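Local coordinates for protein endoglucanase A (Clostridium acetobutylicum, PDB 3IK2) that probably hydrolyses internal beta-1,4-glucosidic linkages of cellulose and related glucans, as a glycoside hydrolase family 44 endoglucanase with a TIM-like barrel, at residues A[79-84]-A[153-158]. Numbering follows the deposited sequence.
Sequences EPASVY and DEFVNY. With ACT (acetate ion), chain I.
Ala81 and Phe155, with CA atoms 7.6 Å apart, bring a type II beta turn over Glu79-Ser82 against helix 152-163 of the TIM-like barrel. Ala81 is the N-cap of helix 82-93; from the turn and the helix start, Pro80, Ala81 and Tyr84 point at helix 152-163. These two helices precede barrel strands 99-103 and 174-177, which are neighbours in the sheet. Phe155 and Tyr158, three residues apart on their helix, reach across to the turn. Both hold CG anti to the backbone N (chi1 near 180°), which carries their rings out beyond the helix backbone. The edge of Phe155 meets a face of Tyr84 in a T-shaped stack, centroids 5.1 Å apart and planes at 62°. Phe155 CZ sits over the rim of the Tyr84 ring, 3.6 Å from Tyr84 CD1. Beyond this contact Tyr84 stacks on Tyr45 and gives its OH to a hydrogen bond with Thr102 O, while Phe155 stacks on Trp47 and touches Leu103; the aromatic pair thus lies against strand 99-103. Ala81 CB touches both rings of the helix obliquely, 3.7 Å from Phe155 CE1 and 3.9 Å from Tyr158 CD2. Pro80 CB lies over one face of Tyr158, offset toward the rim, and Pro80 CG comes to 3.9 Å from Tyr158 CE1. Away from the contact, Asn157 ND2 donates an almost straight hydrogen bond (172°) to an oxygen of an acetate ion, which probably comes from the crystallisation liquor. The polar end of the contact is bridged by one water: its approach to Glu79 OE1 is too short to be trusted and that link is doubtful, but it donates to Pro80 O and accepts from Tyr158 OH at 2.9 Å.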
# COMPACT_ATOMS: atom_id res chain seq x y z
N GLU A 79 -1.19 -15.71 24.81
CA GLU A 79 0.20 -15.29 24.59
C GLU A 79 0.25 -13.84 24.04
O GLU A 79 -0.44 -13.50 23.06
CB GLU A 79 0.88 -16.29 23.66
CG GLU A 79 2.34 -15.98 23.25
CD GLU A 79 2.85 -16.93 22.14
OE1 GLU A 79 2.98 -16.52 20.94
OE2 GLU A 79 3.08 -18.12 22.49
N PRO A 80 1.05 -12.96 24.69
CA PRO A 80 1.15 -11.57 24.17
C PRO A 80 1.56 -11.52 22.68
O PRO A 80 2.44 -12.27 22.24
CB PRO A 80 2.22 -10.92 25.02
CG PRO A 80 2.80 -12.02 25.89
CD PRO A 80 1.83 -13.16 25.92
N ALA A 81 0.87 -10.65 21.93
CA ALA A 81 1.17 -10.38 20.53
C ALA A 81 1.12 -11.61 19.64
O ALA A 81 1.64 -11.60 18.52
CB ALA A 81 2.51 -9.63 20.40
N SER A 82 0.47 -12.67 20.11
CA SER A 82 0.36 -13.91 19.32
C SER A 82 -0.20 -13.68 17.90
O SER A 82 0.16 -14.39 16.96
CB SER A 82 -0.42 -14.99 20.07
OG SER A 82 -1.82 -14.72 20.09
N VAL A 83 -1.08 -12.69 17.75
CA VAL A 83 -1.60 -12.31 16.45
C VAL A 83 -0.45 -11.81 15.54
O VAL A 83 -0.31 -12.24 14.39
CB VAL A 83 -2.75 -11.25 16.59
CG1 VAL A 83 -3.08 -10.57 15.25
CG2 VAL A 83 -4.03 -11.85 17.26
N TYR A 84 0.36 -10.89 16.07
CA TYR A 84 1.51 -10.30 15.36
C TYR A 84 2.66 -11.29 15.15
O TYR A 84 3.33 -11.27 14.11
CB TYR A 84 2.01 -9.04 16.08
CG TYR A 84 1.12 -7.81 15.88
CD1 TYR A 84 1.68 -6.58 15.57
CD2 TYR A 84 -0.27 -7.89 16.02
CE1 TYR A 84 0.89 -5.46 15.40
CE2 TYR A 84 -1.07 -6.78 15.83
CZ TYR A 84 -0.48 -5.56 15.53
OH TYR A 84 -1.25 -4.44 15.37
N ASP A 153 5.76 0.81 24.16
CA ASP A 153 7.19 0.47 24.17
C ASP A 153 7.41 -0.99 24.56
O ASP A 153 8.27 -1.66 24.02
CB ASP A 153 8.01 1.40 25.08
CG ASP A 153 7.51 1.45 26.52
OD1 ASP A 153 6.44 0.91 26.90
OD2 ASP A 153 8.20 2.11 27.29
N GLU A 154 6.61 -1.45 25.52
CA GLU A 154 6.69 -2.81 26.00
C GLU A 154 6.34 -3.81 24.87
O GLU A 154 6.96 -4.88 24.76
CB GLU A 154 5.77 -2.98 27.21
CG GLU A 154 5.91 -4.30 27.90
CD GLU A 154 5.29 -4.31 29.27
OE1 GLU A 154 4.06 -4.11 29.36
OE2 GLU A 154 6.04 -4.50 30.26
N PHE A 155 5.38 -3.41 24.03
CA PHE A 155 4.91 -4.17 22.87
C PHE A 155 6.01 -4.32 21.81
O PHE A 155 6.27 -5.44 21.33
CB PHE A 155 3.66 -3.43 22.31
CG PHE A 155 2.97 -4.12 21.13
CD1 PHE A 155 3.29 -5.43 20.73
CD2 PHE A 155 1.97 -3.44 20.43
CE1 PHE A 155 2.61 -6.04 19.61
CE2 PHE A 155 1.30 -4.03 19.34
CZ PHE A 155 1.64 -5.33 18.93
N VAL A 156 6.65 -3.21 21.42
CA VAL A 156 7.66 -3.25 20.37
C VAL A 156 8.82 -4.07 20.91
O VAL A 156 9.35 -4.95 20.22
CB VAL A 156 8.14 -1.81 19.99
CG1 VAL A 156 9.17 -1.86 18.88
CG2 VAL A 156 6.97 -0.94 19.55
N ASN A 157 9.17 -3.81 22.17
CA ASN A 157 10.24 -4.53 22.85
C ASN A 157 10.04 -6.06 22.81
O ASN A 157 10.99 -6.78 22.59
CB ASN A 157 10.39 -4.05 24.31
CG ASN A 157 11.58 -4.70 25.02
OD1 ASN A 157 12.74 -4.32 24.80
ND2 ASN A 157 11.30 -5.69 25.88
N TYR A 158 8.81 -6.52 23.00
CA TYR A 158 8.47 -7.94 22.90
C TYR A 158 8.77 -8.47 21.50
O TYR A 158 9.29 -9.57 21.34
CB TYR A 158 6.98 -8.17 23.25
CG TYR A 158 6.55 -9.63 23.12
CD1 TYR A 158 6.60 -10.49 24.21
CD2 TYR A 158 6.11 -10.14 21.90
CE1 TYR A 158 6.24 -11.81 24.10
CE2 TYR A 158 5.78 -11.47 21.77
CZ TYR A 158 5.84 -12.29 22.87
OH TYR A 158 5.47 -13.61 22.74
C ACT I . 13.27 -7.72 28.07
O ACT I . 13.67 -7.05 27.10
OXT ACT I . 12.42 -7.19 28.83
CH3 ACT I . 13.79 -9.11 28.30
O HOH W 1 3.43 -14.14 20.68